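Local atomic coordinates of SusD-like protein BACOVA_02651 (PDB entry 5E75), a protein that binds polysaccharide at the cell surface of a human gut Bacteroides and probably captures xyloglucan before its transport into the periplasm for degradation. Residues Ser280-Ser285 with Ser328-Gly333. Sequence-based numbering, arbitrary orientation.
Sequences SSYNGS and SPIKKG
S328 is gripped by N283 and G284 through three hydrogen bonds. The amide oxygen N283 OD1 accepts a hydrogen bond from S328 N at 2.9 Å, the donor standing above the carbonyl plane. CG of N283 lies beside the backbone N (chi1 -70°), and a chi2 of -76° brings OD1 to S328 N; N283 CB, set by the backbone, lies 3.3 Å from S328 OG. Asparagine suits the place because its short arm carries an amide oxygen as far as the backbone N of the facing loop. Replacing N283 by an alanine would remove OD1 and would probably leave S328 N without this acceptor and the start of the 328-333 loop less firmly held.

The other two bonds meet G284: its N donates to S328 O at 2.8 Å, nearly straight at 163°, while S328 OG donates to a lone pair of G284 O, in the carbonyl plane. One serine thus binds both backbone polar atoms of a glycine; a side chain here would start close to S328 O, so glycine probably eases the approach. Strand 283-284 pairs antiparallel with 51-52, a tiny two-stranded sheet in this largely helical SusD-family protein, and the irregular loop 328-333 is fastened beside it.

Farther along, I330 CD1 packs against Y282 CB at 3.6 Å and meets the tyrosine ring obliquely; the two side chains run alongside each other, pointing the same way. A water between the segments accepts from I330 N and lies in donor range of Y282 O and S280 OG. In the next shell, S280 OG forms an ST turn by accepting from Y282 N at 3.2 Å, and also bonds D265 O.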
loop_
_atom_site.group_PDB
_atom_site.type_symbol
_atom_site.label_atom_id
_atom_site.label_comp_id
_atom_site.label_asym_id
_atom_site.label_seq_id
_atom_site.Cartn_x
_atom_site.Cartn_y
_atom_site.Cartn_z
ATOM N N SER A 280 -4.220 14.798 -13.156
ATOM C CA SER A 280 -3.048 13.938 -12.971
ATOM C C SER A 280 -2.090 14.002 -14.142
ATOM O O SER A 280 -2.511 13.925 -15.294
ATOM C CB SER A 280 -3.464 12.481 -12.792
ATOM O OG SER A 280 -2.344 11.693 -12.408
ATOM N N SER A 281 -0.799 14.090 -13.835
ATOM C CA SER A 281 0.240 13.904 -14.838
ATOM C C SER A 281 1.097 12.657 -14.554
ATOM O O SER A 281 2.160 12.471 -15.135
ATOM C CB SER A 281 1.120 15.149 -14.938
ATOM O OG SER A 281 1.757 15.439 -13.714
ATOM N N TYR A 282 0.644 11.797 -13.643
ATOM C CA TYR A 282 1.342 10.533 -13.421
ATOM C C TYR A 282 1.221 9.596 -14.618
ATOM O O TYR A 282 0.166 9.483 -15.252
ATOM C CB TYR A 282 0.791 9.798 -12.195
ATOM C CG TYR A 282 1.031 10.491 -10.878
ATOM C CD1 TYR A 282 2.298 10.894 -10.488
ATOM C CD2 TYR A 282 -0.023 10.747 -10.024
ATOM C CE1 TYR A 282 2.498 11.523 -9.270
ATOM C CE2 TYR A 282 0.166 11.382 -8.811
ATOM C CZ TYR A 282 1.425 11.759 -8.445
ATOM O OH TYR A 282 1.601 12.395 -7.230
ATOM N N ASN A 283 2.306 8.892 -14.900
ATOM C CA ASN A 283 2.273 7.771 -15.832
ATOM C C ASN A 283 3.016 6.581 -15.250
ATOM O O ASN A 283 4.064 6.758 -14.620
ATOM C CB ASN A 283 2.933 8.145 -17.159
ATOM C CG ASN A 283 2.125 9.128 -17.943
ATOM O OD1 ASN A 283 1.122 8.770 -18.546
ATOM N ND2 ASN A 283 2.565 10.381 -17.947
ATOM N N GLY A 284 2.505 5.375 -15.482
ATOM C CA GLY A 284 3.219 4.163 -15.111
ATOM C C GLY A 284 4.635 4.230 -15.667
ATOM O O GLY A 284 4.837 4.660 -16.814
ATOM N N SER A 285 5.630 3.865 -14.861
ATOM C CA SER A 285 7.008 4.019 -15.275
ATOM C C SER A 285 7.368 2.990 -16.326
ATOM O O SER A 285 6.731 1.958 -16.467
ATOM C CB SER A 285 7.956 3.913 -14.095
ATOM O OG SER A 285 7.966 2.601 -13.568
ATOM N N SER A 328 0.794 6.445 -20.304
ATOM C CA SER A 328 0.463 5.326 -19.432
ATOM C C SER A 328 -0.215 5.826 -18.149
ATOM O O SER A 328 0.215 5.503 -17.039
ATOM C CB SER A 328 1.717 4.491 -19.139
ATOM O OG SER A 328 2.804 5.306 -18.755
ATOM N N PRO A 329 -1.290 6.611 -18.285
ATOM C CA PRO A 329 -1.910 7.164 -17.082
ATOM C C PRO A 329 -2.536 6.085 -16.192
ATOM O O PRO A 329 -2.806 4.950 -16.609
ATOM C CB PRO A 329 -2.956 8.130 -17.648
ATOM C CG PRO A 329 -3.269 7.631 -19.044
ATOM C CD PRO A 329 -1.983 7.025 -19.527
ATOM N N ILE A 330 -2.771 6.470 -14.950
ATOM C CA ILE A 330 -3.265 5.555 -13.939
ATOM C C ILE A 330 -4.706 5.111 -14.255
ATOM O O ILE A 330 -5.578 5.938 -14.529
ATOM C CB ILE A 330 -3.193 6.213 -12.542
ATOM C CG1 ILE A 330 -1.746 6.560 -12.157
ATOM C CG2 ILE A 330 -3.835 5.320 -11.487
ATOM C CD1 ILE A 330 -1.641 7.501 -10.981
ATOM N N LYS A 331 -4.960 3.805 -14.164
ATOM C CA LYS A 331 -6.316 3.255 -14.167
ATOM C C LYS A 331 -6.779 2.842 -12.769
ATOM O O LYS A 331 -7.920 3.092 -12.392
ATOM C CB LYS A 331 -6.439 2.061 -15.125
ATOM C CG LYS A 331 -7.768 1.260 -14.982
ATOM C CD LYS A 331 -9.003 2.071 -15.338
ATOM C CE LYS A 331 -10.274 1.442 -14.774
ATOM N NZ LYS A 331 -10.325 1.579 -13.298
ATOM N N LYS A 332 -5.919 2.200 -11.988
ATOM C CA LYS A 332 -6.302 1.780 -10.647
ATOM C C LYS A 332 -6.492 2.963 -9.720
ATOM O O LYS A 332 -5.565 3.733 -9.506
ATOM C CB LYS A 332 -5.265 0.833 -10.071
ATOM C CG LYS A 332 -5.723 0.175 -8.783
ATOM C CD LYS A 332 -4.705 -0.830 -8.226
ATOM C CE LYS A 332 -4.504 -2.043 -9.114
ATOM N NZ LYS A 332 -3.449 -2.959 -8.545
ATOM N N GLY A 333 -7.696 3.099 -9.162
ATOM C CA GLY A 333 -8.067 4.284 -8.404
ATOM C C GLY A 333 -8.861 5.298 -9.216
ATOM O O GLY A 333 -9.255 6.338 -8.682
HETATM O O HOH W 1 -2.448 9.347 -14.306
#